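PDB 3G8R: probable spore coat polysaccharide biosynthesis protein E from Chromobacterium violaceum ATCC 12472, which probably acts as an N-acylneuraminate-9-phosphate synthase of the NeuB family and binds a zinc ion. Local coordinates for residues K82-M87 with F92-T97; M12-M17 with Q46-D51; I27-E32 with A240-V245; L106-G111 with S134-V139. All coordinates share one frame; numbering follows the deposited sequence.

How the contacts relate
All four contacts lie in the NeuB-type TIM barrel of this chain. Contact 2 is the one at the metal: the Gln46 side chain lies about 5 Å from the zinc ion, whose protein ligands include His202 and His225. Contact 1, centred about 13 Å from contact 2, shares the barrel sheet with it; Thr97 O and Tyr47 N are 2.6 Å apart, a probable hydrogen bond. Tyr47 OH also reaches His110 ND1 of contact 4. Glu86 OE1 of contact 1 forms a 3.1 Å salt bridge with Arg28 NE of contact 3. Contacts 3 and 4 are farther apart, about 25 Å between centres.

Contact 1. Residues K82-M87 with F92-T97; sequences KLVAEM and FKAICT
Met87 and Phe92 meet where the helical chain of 82-87 turns back toward strand 93-98, and a backbone hydrogen bond ties them together: Phe92 N donates to Met87 O at 3.0 Å, with an N-H...O angle of 157°. The donor sits well above the carbonyl plane of Met87, 38° out of it. The same oxygen lies at the edge of the Phe92 ring, close to its plane, with Met87 O 3.4 Å from Phe92 CD2. The side chain of Phe92 helps to bring this about, because CG is placed beside its own backbone N (chi1 -70°), the very atom that holds Met87 O. Next to the bond the two side chains start out in loose contact, Met87 CB lying 4.4 Å from Phe92 CB. One turn earlier on the helix and two residues further along the strand, methyl meets methyl, with Val84 CG1 4.2 Å from Ala94 CB.

A second shell fixes these groups. Phe43 packs edge-to-face with the Phe92 ring, Ile27 touches both Met87 and Phe92, and the Ala94 backbone N is hydrogen-bonded to Glu113 OE2. The selenomethionine side chain of Met87 lies against Phe43 and Leu45. The contact is buried and belongs to a beta-alpha-beta crossover of the TIM barrel: helix 77-89 runs back along the outside of the barrel between strands 40-47 and 93-98, with helix 21-33 packed on its flank.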
loop_
_atom_site.group_PDB
_atom_site.type_symbol
_atom_site.label_atom_id
_atom_site.label_comp_id
_atom_site.label_asym_id
_atom_site.label_seq_id
_atom_site.Cartn_x
_atom_site.Cartn_y
_atom_site.Cartn_z
ATOM N N LYS A 82 20.928 18.192 -27.668
ATOM C CA LYS A 82 21.433 16.902 -28.155
ATOM C C LYS A 82 20.881 15.758 -27.306
ATOM O O LYS A 82 20.504 14.710 -27.835
ATOM C CB LYS A 82 22.970 16.857 -28.183
ATOM C CG LYS A 82 23.575 16.513 -29.557
ATOM C CD LYS A 82 23.869 15.005 -29.789
ATOM C CE LYS A 82 22.612 14.158 -30.154
ATOM N NZ LYS A 82 21.779 14.752 -31.254
ATOM N N LEU A 83 20.799 15.969 -25.993
ATOM C CA LEU A 83 20.349 14.907 -25.086
ATOM C C LEU A 83 18.872 14.645 -25.267
ATOM O O LEU A 83 18.448 13.496 -25.350
ATOM C CB LEU A 83 20.673 15.232 -23.626
ATOM C CG LEU A 83 22.156 15.077 -23.312
ATOM C CD1 LEU A 83 22.474 15.586 -21.919
ATOM C CD2 LEU A 83 22.628 13.628 -23.514
ATOM N N VAL A 84 18.086 15.708 -25.370
ATOM C CA VAL A 84 16.689 15.552 -25.720
ATOM C C VAL A 84 16.562 14.711 -26.981
ATOM O O VAL A 84 15.686 13.850 -27.086
ATOM C CB VAL A 84 16.033 16.909 -25.969
ATOM C CG1 VAL A 84 14.604 16.730 -26.505
ATOM C CG2 VAL A 84 16.070 17.755 -24.692
ATOM N N ALA A 85 17.460 14.955 -27.926
ATOM C CA ALA A 85 17.400 14.295 -29.194
ATOM C C ALA A 85 17.451 12.790 -28.979
ATOM O O ALA A 85 16.542 12.077 -29.418
ATOM C CB ALA A 85 18.509 14.774 -30.062
ATOM N N GLU A 86 18.473 12.313 -28.268
ATOM C CA GLU A 86 18.551 10.903 -27.884
ATOM C C GLU A 86 17.340 10.481 -27.045
ATOM O O GLU A 86 16.617 9.566 -27.446
ATOM C CB GLU A 86 19.842 10.573 -27.128
ATOM C CG GLU A 86 21.068 10.278 -28.002
ATOM C CD GLU A 86 21.036 8.934 -28.773
ATOM O OE1 GLU A 86 20.856 7.867 -28.134
ATOM O OE2 GLU A 86 21.236 8.960 -30.024
HETATM N N MSE A 87 17.093 11.138 -25.909
HETATM C CA MSE A 87 15.907 10.816 -25.116
HETATM C C MSE A 87 14.777 10.361 -26.031
HETATM O O MSE A 87 14.302 9.236 -25.933
HETATM C CB MSE A 87 15.430 12.016 -24.300
HETATM C CG MSE A 87 16.171 12.180 -23.024
HETATM SE SE MSE A 87 15.972 13.734 -22.109
HETATM C CE MSE A 87 17.377 13.398 -21.094
ATOM N N PHE A 92 11.682 7.960 -25.103
ATOM C CA PHE A 92 11.378 8.511 -23.806
ATOM C C PHE A 92 10.607 9.776 -23.963
ATOM O O PHE A 92 10.952 10.599 -24.799
ATOM C CB PHE A 92 12.664 8.806 -23.057
ATOM C CG PHE A 92 13.400 7.575 -22.631
ATOM C CD1 PHE A 92 12.847 6.718 -21.688
ATOM C CD2 PHE A 92 14.645 7.279 -23.160
ATOM C CE1 PHE A 92 13.521 5.596 -21.274
ATOM C CE2 PHE A 92 15.331 6.142 -22.753
ATOM C CZ PHE A 92 14.775 5.295 -21.823
ATOM N N LYS A 93 9.556 9.944 -23.187
ATOM C CA LYS A 93 9.072 11.293 -22.907
ATOM C C LYS A 93 10.253 12.173 -22.421
ATOM O O LYS A 93 10.965 11.802 -21.486
ATOM C CB LYS A 93 7.952 11.271 -21.851
ATOM C CG LYS A 93 6.554 11.540 -22.400
ATOM C CD LYS A 93 5.502 10.595 -21.817
ATOM C CE LYS A 93 5.202 9.396 -22.764
ATOM N NZ LYS A 93 3.882 8.693 -22.468
ATOM N N ALA A 94 10.477 13.302 -23.102
ATOM C CA ALA A 94 11.445 14.297 -22.685
ATOM C C ALA A 94 10.817 15.149 -21.605
ATOM O O ALA A 94 9.829 15.851 -21.836
ATOM C CB ALA A 94 11.812 15.149 -23.840
ATOM N N ILE A 95 11.395 15.095 -20.420
ATOM C CA ILE A 95 10.872 15.813 -19.285
ATOM C C ILE A 95 11.977 16.678 -18.723
ATOM O O ILE A 95 13.129 16.255 -18.707
ATOM C CB ILE A 95 10.456 14.837 -18.237
ATOM C CG1 ILE A 95 9.250 14.075 -18.739
ATOM C CG2 ILE A 95 10.115 15.554 -16.985
ATOM C CD1 ILE A 95 9.056 12.765 -18.040
ATOM N N CYS A 96 11.635 17.884 -18.266
ATOM C CA CYS A 96 12.652 18.802 -17.733
ATOM C C CYS A 96 12.228 19.715 -16.555
ATOM O O CYS A 96 11.083 20.177 -16.471
ATOM C CB CYS A 96 13.250 19.653 -18.850
ATOM S SG CYS A 96 14.597 20.678 -18.217
ATOM N N THR A 97 13.173 19.963 -15.658
ATOM C CA THR A 97 12.968 20.861 -14.529
ATOM C C THR A 97 13.737 22.162 -14.732
ATOM O O THR A 97 14.982 22.192 -14.634
ATOM C CB THR A 97 13.458 20.236 -13.237
ATOM O OG1 THR A 97 12.911 18.932 -13.127
ATOM C CG2 THR A 97 13.060 21.059 -12.030
#

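Contact 2. Residues M12-M17 with Q46-D51; sequences MANNHM and QYRNLD
Gln46 OE1, the oxygen that faces Asn14 across the contact, is gripped by both terminal nitrogens of Arg48. Arg48 NH1 donates to Gln46 OE1 at 2.9 Å with a fairly straight N-H...O angle of 162°, and a second, weak bond comes from Arg48 NH2. The oxygen lies at the edge of the guanidinium, in its plane. This takes place at the C-terminal mouth of the TIM barrel, where strand 40-47 ends and the loop after strand 7-11 curls beside it.

The amide is held at its other end too, since Gln46 NE2 is hydrogen-bonded to Glu11 OE2, and together these bonds should fix which way round the amide is turned. Beyond CG the Gln46 chain is extended (chi2 -175°), which carries the amide out to the loop. There it covers Ala13, with Gln46 CD 3.9 Å from Ala13 CA. Asn14 comes in across it: the two side chains are nearly perpendicular, their amide planes 83° apart, and Asn14 ND2 stays 3.8 Å from Gln46 OE1.

The loop itself is shaped by a type II' turn, Met12 to Asn15, closed by Asn15 N donating to Met12 O at 2.8 Å. Metal and contact are close neighbours. The Gln46 side chain is about 5 Å from the zinc ion, and that of Ala13 about 4 Å from the side chain of the zinc ligand His225. Ala13 lies over a face of the Gln46 amide, its methyl CB 3.7 Å from Gln46 NE2.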
loop_
_atom_site.group_PDB
_atom_site.type_symbol
_atom_site.label_atom_id
_atom_site.label_comp_id
_atom_site.label_asym_id
_atom_site.label_seq_id
_atom_site.Cartn_x
_atom_site.Cartn_y
_atom_site.Cartn_z
HETATM N N MSE A 12 18.326 12.451 -14.756
HETATM C CA MSE A 12 19.771 12.464 -15.008
HETATM C C MSE A 12 20.411 13.450 -14.061
HETATM O O MSE A 12 21.550 13.263 -13.649
HETATM C CB MSE A 12 20.077 12.886 -16.436
HETATM C CG MSE A 12 21.425 12.414 -16.965
HETATM SE SE MSE A 12 21.579 12.792 -18.728
HETATM C CE MSE A 12 21.522 14.551 -18.604
ATOM N N ALA A 13 19.654 14.483 -13.709
ATOM C CA ALA A 13 20.156 15.607 -12.951
ATOM C C ALA A 13 21.447 16.060 -13.610
ATOM O O ALA A 13 21.453 16.411 -14.796
ATOM C CB ALA A 13 20.378 15.240 -11.501
ATOM N N ASN A 14 22.539 16.039 -12.864
ATOM C CA ASN A 14 23.782 16.482 -13.429
ATOM C C ASN A 14 24.698 15.330 -13.625
ATOM O O ASN A 14 25.863 15.519 -13.909
ATOM C CB ASN A 14 24.410 17.568 -12.571
ATOM C CG ASN A 14 23.542 18.814 -12.512
ATOM O OD1 ASN A 14 23.210 19.380 -13.553
ATOM N ND2 ASN A 14 23.152 19.235 -11.305
ATOM N N ASN A 15 24.161 14.124 -13.503
ATOM C CA ASN A 15 24.997 12.925 -13.607
ATOM C C ASN A 15 25.551 12.652 -15.005
ATOM O O ASN A 15 26.230 11.631 -15.221
ATOM C CB ASN A 15 24.267 11.689 -13.087
ATOM C CG ASN A 15 23.840 11.831 -11.653
ATOM O OD1 ASN A 15 24.579 12.336 -10.814
ATOM N ND2 ASN A 15 22.632 11.384 -11.361
ATOM N N HIS A 16 25.257 13.540 -15.952
ATOM C CA HIS A 16 25.943 13.504 -17.232
ATOM C C HIS A 16 27.376 13.938 -16.981
ATOM O O HIS A 16 28.265 13.731 -17.808
ATOM C CB HIS A 16 25.279 14.444 -18.229
ATOM C CG HIS A 16 25.003 15.807 -17.681
ATOM N ND1 HIS A 16 23.737 16.237 -17.360
ATOM C CD2 HIS A 16 25.830 16.844 -17.411
ATOM C CE1 HIS A 16 23.792 17.483 -16.923
ATOM N NE2 HIS A 16 25.051 17.874 -16.941
HETATM N N MSE A 17 27.566 14.559 -15.820
HETATM C CA MSE A 17 28.879 14.923 -15.297
HETATM C C MSE A 17 29.575 16.039 -16.079
HETATM O O MSE A 17 30.793 16.174 -15.998
HETATM C CB MSE A 17 29.795 13.696 -15.172
HETATM C CG MSE A 17 29.256 12.573 -14.315
HETATM SE SE MSE A 17 28.857 12.901 -12.564
HETATM C CE MSE A 17 30.328 13.681 -11.917
ATOM N N GLN A 46 17.752 18.913 -15.934
ATOM C CA GLN A 46 17.584 20.076 -15.051
ATOM C C GLN A 46 18.105 21.304 -15.754
ATOM O O GLN A 46 19.247 21.333 -16.162
ATOM C CB GLN A 46 18.375 19.864 -13.779
ATOM C CG GLN A 46 17.671 18.945 -12.821
ATOM C CD GLN A 46 18.381 18.808 -11.502
ATOM O OE1 GLN A 46 19.324 19.532 -11.214
ATOM N NE2 GLN A 46 17.934 17.864 -10.689
ATOM N N TYR A 47 17.275 22.318 -15.921
ATOM C CA TYR A 47 17.725 23.515 -16.606
ATOM C C TYR A 47 17.908 24.621 -15.625
ATOM O O TYR A 47 16.963 24.995 -14.939
ATOM C CB TYR A 47 16.698 23.971 -17.618
ATOM C CG TYR A 47 16.724 23.255 -18.929
ATOM C CD1 TYR A 47 17.391 22.047 -19.072
ATOM C CD2 TYR A 47 16.034 23.765 -20.018
ATOM C CE1 TYR A 47 17.399 21.382 -20.276
ATOM C CE2 TYR A 47 16.032 23.108 -21.224
ATOM C CZ TYR A 47 16.719 21.913 -21.349
ATOM O OH TYR A 47 16.729 21.240 -22.546
ATOM N N ARG A 48 19.141 25.109 -15.559
ATOM C CA ARG A 48 19.516 26.363 -14.906
ATOM C C ARG A 48 20.295 27.226 -15.904
ATOM O O ARG A 48 21.203 26.738 -16.581
ATOM C CB ARG A 48 20.412 26.103 -13.701
ATOM C CG ARG A 48 19.727 25.421 -12.525
ATOM C CD ARG A 48 20.739 25.028 -11.432
ATOM N NE ARG A 48 20.083 24.263 -10.388
ATOM C CZ ARG A 48 19.845 22.961 -10.458
ATOM N NH1 ARG A 48 20.221 22.265 -11.522
ATOM N NH2 ARG A 48 19.239 22.351 -9.456
ATOM N N ASN A 49 19.938 28.502 -15.999
ATOM C CA ASN A 49 20.695 29.444 -16.792
ATOM C C ASN A 49 21.827 29.914 -15.936
ATOM O O ASN A 49 21.702 30.900 -15.206
ATOM C CB ASN A 49 19.831 30.627 -17.187
ATOM C CG ASN A 49 20.403 31.374 -18.337
ATOM O OD1 ASN A 49 20.954 32.465 -18.166
ATOM N ND2 ASN A 49 20.312 30.772 -19.536
ATOM N N LEU A 50 22.933 29.179 -16.015
ATOM C CA LEU A 50 24.023 29.334 -15.066
ATOM C C LEU A 50 24.594 30.742 -14.988
ATOM O O LEU A 50 25.085 31.149 -13.930
ATOM C CB LEU A 50 25.099 28.284 -15.301
ATOM C CG LEU A 50 25.270 27.262 -14.157
ATOM C CD1 LEU A 50 24.016 26.476 -13.817
ATOM C CD2 LEU A 50 26.408 26.305 -14.481
ATOM N N ASP A 51 24.487 31.481 -16.103
ATOM C CA ASP A 51 24.807 32.928 -16.175
ATOM C C ASP A 51 24.064 33.785 -15.149
ATOM O O ASP A 51 24.698 34.528 -14.389
ATOM C CB ASP A 51 24.507 33.485 -17.574
ATOM C CG ASP A 51 25.606 33.165 -18.603
ATOM O OD1 ASP A 51 26.764 32.834 -18.201
ATOM O OD2 ASP A 51 25.294 33.267 -19.825
#

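Contact 3. Residues I27-E32 with A240-V245; sequences IRAIRE and ANPEQV
Ile30 reaches across from helix 21-33 with its terminal methyl, and Val245 meets that methyl from the start of helix 242-259. The two side chains cross at about a right angle and touch through their methyls, Ile30 CD1 lying 3.8 Å from Val245 CG2. CG1 of Ile30 stands beside its own backbone N (chi1 -61°), and from there CD1 swings over to the other helix although the side chain sets off along the interface. The same methyl also abuts Pro242, with Ile30 CD1 3.9 Å from Pro242 CA, and so sits against both the first residue of the helix and one a turn further along.

Pro242 turns its ring toward Ala29, the residue before Ile30. Its outermost carbon, CG, is pressed to the alanine methyl, Pro242 CG and Ala29 CB being 3.6 Å apart. No charged group takes part between the two segments; the contact is apolar and largely buried.

Pro242 is the first residue of its helix, and Asn241 before it is the N-cap, its side chain accepting from Gln244 N at 2.9 Å from OD1, with the donor standing above the amide carbonyl plane. Nearby, Pro242 O is hydrogen-bonded to Ser33 OG, a polar tie beside the apolar patch. Phe10 of strand 7-11 lies beneath, touching both Ile30 and Val245. Packing of the first helix of the barrel on the last, over its first strand, is how a TIM barrel closes its ring of outer helices.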
loop_
_atom_site.group_PDB
_atom_site.type_symbol
_atom_site.label_atom_id
_atom_site.label_comp_id
_atom_site.label_asym_id
_atom_site.label_seq_id
_atom_site.Cartn_x
_atom_site.Cartn_y
_atom_site.Cartn_z
ATOM N N ILE A 27 21.533 7.200 -21.251
ATOM C CA ILE A 27 20.178 7.015 -21.765
ATOM C C ILE A 27 20.060 5.611 -22.344
ATOM O O ILE A 27 19.109 4.878 -22.025
ATOM C CB ILE A 27 19.848 8.010 -22.865
ATOM C CG1 ILE A 27 19.360 9.319 -22.256
ATOM C CG2 ILE A 27 18.810 7.441 -23.836
ATOM C CD1 ILE A 27 19.796 10.586 -23.058
ATOM N N ARG A 28 21.048 5.233 -23.160
ATOM C CA ARG A 28 21.000 3.980 -23.908
ATOM C C ARG A 28 21.049 2.773 -22.995
ATOM O O ARG A 28 20.504 1.741 -23.323
ATOM C CB ARG A 28 22.150 3.897 -24.928
ATOM C CG ARG A 28 22.020 4.836 -26.095
ATOM C CD ARG A 28 23.322 4.923 -26.869
ATOM N NE ARG A 28 23.225 5.920 -27.936
ATOM C CZ ARG A 28 24.153 6.172 -28.867
ATOM N NH1 ARG A 28 25.304 5.499 -28.905
ATOM N NH2 ARG A 28 23.920 7.120 -29.773
ATOM N N ALA A 29 21.721 2.887 -21.861
ATOM C CA ALA A 29 21.753 1.773 -20.919
ATOM C C ALA A 29 20.423 1.721 -20.173
ATOM O O ALA A 29 19.830 0.652 -20.007
ATOM C CB ALA A 29 22.928 1.891 -19.959
ATOM N N ILE A 30 19.917 2.876 -19.770
ATOM C CA ILE A 30 18.596 2.875 -19.207
ATOM C C ILE A 30 17.577 2.273 -20.172
ATOM O O ILE A 30 16.746 1.488 -19.726
ATOM C CB ILE A 30 18.175 4.233 -18.634
ATOM C CG1 ILE A 30 19.112 4.659 -17.495
ATOM C CG2 ILE A 30 16.747 4.192 -18.108
ATOM C CD1 ILE A 30 19.419 3.616 -16.425
ATOM N N ARG A 31 17.646 2.545 -21.480
ATOM C CA ARG A 31 16.682 1.861 -22.368
ATOM C C ARG A 31 16.823 0.357 -22.299
ATOM O O ARG A 31 15.810 -0.335 -22.259
ATOM C CB ARG A 31 16.676 2.298 -23.827
ATOM C CG ARG A 31 15.604 1.505 -24.573
ATOM C CD ARG A 31 15.086 2.164 -25.816
ATOM N NE ARG A 31 15.838 1.769 -27.017
ATOM C CZ ARG A 31 15.378 0.962 -27.981
ATOM N NH1 ARG A 31 14.148 0.450 -27.918
ATOM N NH2 ARG A 31 16.153 0.669 -29.018
ATOM N N GLU A 32 18.067 -0.140 -22.278
ATOM C CA GLU A 32 18.357 -1.567 -22.050
ATOM C C GLU A 32 17.701 -2.123 -20.778
ATOM O O GLU A 32 17.240 -3.265 -20.758
ATOM C CB GLU A 32 19.860 -1.817 -21.975
ATOM C CG GLU A 32 20.458 -2.283 -23.277
ATOM C CD GLU A 32 21.915 -2.736 -23.134
ATOM O OE1 GLU A 32 22.776 -2.182 -23.866
ATOM O OE2 GLU A 32 22.203 -3.637 -22.297
ATOM N N ALA A 240 20.571 5.356 -9.103
ATOM C CA ALA A 240 20.629 3.934 -9.454
ATOM C C ALA A 240 21.331 3.714 -10.775
ATOM O O ALA A 240 21.114 4.465 -11.717
ATOM C CB ALA A 240 19.225 3.313 -9.487
ATOM N N ASN A 241 22.162 2.677 -10.832
ATOM C CA ASN A 241 22.769 2.259 -12.079
ATOM C C ASN A 241 21.787 1.439 -12.893
ATOM O O ASN A 241 20.733 1.084 -12.393
ATOM C CB ASN A 241 24.049 1.473 -11.814
ATOM C CG ASN A 241 23.804 0.201 -11.067
ATOM O OD1 ASN A 241 23.042 -0.646 -11.503
ATOM N ND2 ASN A 241 24.469 0.043 -9.947
ATOM N N PRO A 242 22.130 1.118 -14.153
ATOM C CA PRO A 242 21.195 0.393 -15.017
ATOM C C PRO A 242 20.775 -0.963 -14.477
ATOM O O PRO A 242 19.652 -1.403 -14.735
ATOM C CB PRO A 242 21.990 0.221 -16.316
ATOM C CG PRO A 242 22.851 1.412 -16.355
ATOM C CD PRO A 242 23.309 1.570 -14.916
ATOM N N GLU A 243 21.664 -1.624 -13.742
ATOM C CA GLU A 243 21.333 -2.912 -13.128
ATOM C C GLU A 243 20.223 -2.721 -12.081
ATOM O O GLU A 243 19.309 -3.562 -11.974
ATOM C CB GLU A 243 22.568 -3.588 -12.505
ATOM C CG GLU A 243 23.800 -3.768 -13.462
ATOM C CD GLU A 243 24.533 -2.448 -13.864
ATOM O OE1 GLU A 243 25.223 -1.842 -13.002
ATOM O OE2 GLU A 243 24.430 -2.044 -15.055
ATOM N N GLN A 244 20.275 -1.627 -11.322
ATOM C CA GLN A 244 19.285 -1.494 -10.260
ATOM C C GLN A 244 18.005 -0.867 -10.738
ATOM O O GLN A 244 16.962 -1.023 -10.088
ATOM C CB GLN A 244 19.804 -0.871 -8.941
ATOM C CG GLN A 244 20.932 0.128 -9.029
ATOM C CD GLN A 244 21.751 0.211 -7.751
ATOM O OE1 GLN A 244 22.450 1.176 -7.525
ATOM N NE2 GLN A 244 21.661 -0.800 -6.922
ATOM N N VAL A 245 18.056 -0.208 -11.891
ATOM C CA VAL A 245 16.817 0.255 -12.504
ATOM C C VAL A 245 15.957 -0.895 -12.970
ATOM O O VAL A 245 14.763 -0.893 -12.724
ATOM C CB VAL A 245 17.033 1.230 -13.662
ATOM C CG1 VAL A 245 15.716 1.633 -14.233
ATOM C CG2 VAL A 245 17.746 2.478 -13.155
#

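Contact 4. Residues L106-G111 with S134-V139; sequences LIEAHG and SDKPVV
Lys136 extends from the loop before strand 138-141 to the side of helix 101-109, where it lies between Ile107 and Glu108. From CB, which heads for the helix, the chain runs through CG and bends at each later torsion. CD comes alongside the carboxylate, Lys136 CD being 4.2 Å from Glu108 OE2. CE then rests on a methyl branch, 3.7 Å from CE of Lys136 to CG2 of Ile107. At the tip the ammonium is hydrogen-bonded to Ile112 O, a backbone oxygen just past the helix. Glu108 OE2 remains 4.4 Å from Lys136 NZ, beyond a salt bridge, although the opposite charges probably still attract.

The other carboxylate oxygen has a closer partner. Ser134 OG donates to Glu108 OE1 at 2.6 Å, meeting that oxygen from above the carboxylate plane, 40° out of it. The Glu108 chain is bent at chi2 (-89°), which turns the carboxylate off the helix and over to the serine. Arg130 lies at longer range, as a weak ion pair with the same oxygen.

The helix stops here in a Schellman motif, with Gly111 at positive phi and Gly111 N bonded to Glu108 O at 2.9 Å. The contact thus joins helix 101-109, packed through Ile107 on strand 93-98, to the loop that leads from helix 125-132 into strand 138-141, with strand 114-117 between the two strands.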
loop_
_atom_site.group_PDB
_atom_site.type_symbol
_atom_site.label_atom_id
_atom_site.label_comp_id
_atom_site.label_asym_id
_atom_site.label_seq_id
_atom_site.Cartn_x
_atom_site.Cartn_y
_atom_site.Cartn_z
ATOM N N LEU A 106 13.657 28.168 -22.691
ATOM C CA LEU A 106 14.505 27.185 -23.288
ATOM C C LEU A 106 13.782 25.842 -23.438
ATOM O O LEU A 106 13.824 25.223 -24.519
ATOM C CB LEU A 106 15.744 27.014 -22.427
ATOM C CG LEU A 106 17.118 26.950 -23.093
ATOM C CD1 LEU A 106 18.107 26.183 -22.192
ATOM C CD2 LEU A 106 17.053 26.350 -24.508
ATOM N N ILE A 107 13.126 25.383 -22.367
ATOM C CA ILE A 107 12.349 24.154 -22.456
ATOM C C ILE A 107 11.429 24.174 -23.673
ATOM O O ILE A 107 11.302 23.162 -24.331
ATOM C CB ILE A 107 11.520 23.883 -21.178
ATOM C CG1 ILE A 107 12.347 23.124 -20.128
ATOM C CG2 ILE A 107 10.229 23.101 -21.503
ATOM C CD1 ILE A 107 11.804 23.281 -18.714
ATOM N N GLU A 108 10.813 25.322 -23.967
ATOM C CA GLU A 108 9.931 25.481 -25.130
ATOM C C GLU A 108 10.668 25.232 -26.460
ATOM O O GLU A 108 10.216 24.430 -27.311
ATOM C CB GLU A 108 9.325 26.887 -25.168
ATOM C CG GLU A 108 8.608 27.337 -23.895
ATOM C CD GLU A 108 7.134 26.979 -23.857
ATOM O OE1 GLU A 108 6.450 27.443 -22.916
ATOM O OE2 GLU A 108 6.655 26.248 -24.757
ATOM N N ALA A 109 11.790 25.928 -26.623
ATOM C CA ALA A 109 12.623 25.792 -27.807
ATOM C C ALA A 109 13.022 24.337 -28.108
ATOM O O ALA A 109 13.116 23.910 -29.286
ATOM C CB ALA A 109 13.853 26.649 -27.660
ATOM N N HIS A 110 13.250 23.580 -27.039
ATOM C CA HIS A 110 13.735 22.237 -27.173
ATOM C C HIS A 110 12.617 21.263 -27.458
ATOM O O HIS A 110 12.861 20.104 -27.768
ATOM C CB HIS A 110 14.488 21.872 -25.928
ATOM C CG HIS A 110 15.824 22.530 -25.833
ATOM N ND1 HIS A 110 16.745 22.213 -24.854
ATOM C CD2 HIS A 110 16.412 23.470 -26.612
ATOM C CE1 HIS A 110 17.831 22.945 -25.023
ATOM N NE2 HIS A 110 17.661 23.708 -26.089
ATOM N N GLY A 111 11.382 21.737 -27.401
ATOM C CA GLY A 111 10.223 20.851 -27.611
ATOM C C GLY A 111 10.154 19.727 -26.581
ATOM O O GLY A 111 9.819 18.580 -26.899
ATOM N N SER A 134 2.575 28.607 -19.738
ATOM C CA SER A 134 3.060 27.620 -20.696
ATOM C C SER A 134 1.880 26.726 -21.013
ATOM O O SER A 134 0.816 26.924 -20.446
ATOM C CB SER A 134 4.193 26.810 -20.077
ATOM O OG SER A 134 5.026 26.269 -21.075
ATOM N N ASP A 135 2.028 25.748 -21.901
ATOM C CA ASP A 135 0.872 24.884 -22.210
ATOM C C ASP A 135 1.167 23.360 -22.164
ATOM O O ASP A 135 0.537 22.524 -22.840
ATOM C CB ASP A 135 0.150 25.350 -23.496
ATOM C CG ASP A 135 -0.801 26.579 -23.252
ATOM O OD1 ASP A 135 -1.602 26.564 -22.280
ATOM O OD2 ASP A 135 -0.767 27.557 -24.051
ATOM N N LYS A 136 2.116 23.018 -21.308
ATOM C CA LYS A 136 2.513 21.637 -21.093
ATOM C C LYS A 136 2.069 21.145 -19.717
ATOM O O LYS A 136 1.900 21.933 -18.776
ATOM C CB LYS A 136 4.026 21.520 -21.224
ATOM C CG LYS A 136 4.492 22.050 -22.536
ATOM C CD LYS A 136 5.671 22.981 -22.377
ATOM C CE LYS A 136 6.922 22.369 -22.967
ATOM N NZ LYS A 136 6.679 21.914 -24.367
ATOM N N PRO A 137 1.883 19.829 -19.598
ATOM C CA PRO A 137 1.591 19.166 -18.332
ATOM C C PRO A 137 2.625 19.490 -17.249
ATOM O O PRO A 137 3.772 19.822 -17.555
ATOM C CB PRO A 137 1.682 17.698 -18.711
ATOM C CG PRO A 137 1.328 17.669 -20.144
ATOM C CD PRO A 137 1.943 18.880 -20.722
ATOM N N VAL A 138 2.222 19.393 -15.987
ATOM C CA VAL A 138 3.128 19.757 -14.887
ATOM C C VAL A 138 3.186 18.676 -13.821
ATOM O O VAL A 138 2.173 18.049 -13.452
ATOM C CB VAL A 138 2.776 21.130 -14.256
ATOM C CG1 VAL A 138 3.639 21.425 -13.035
ATOM C CG2 VAL A 138 2.966 22.239 -15.262
ATOM N N VAL A 139 4.398 18.466 -13.339
ATOM C CA VAL A 139 4.686 17.488 -12.328
ATOM C C VAL A 139 5.421 18.239 -11.216
ATOM O O VAL A 139 6.513 18.787 -11.433
ATOM C CB VAL A 139 5.589 16.433 -12.912
ATOM C CG1 VAL A 139 5.881 15.388 -11.903
ATOM C CG2 VAL A 139 4.949 15.813 -14.137
#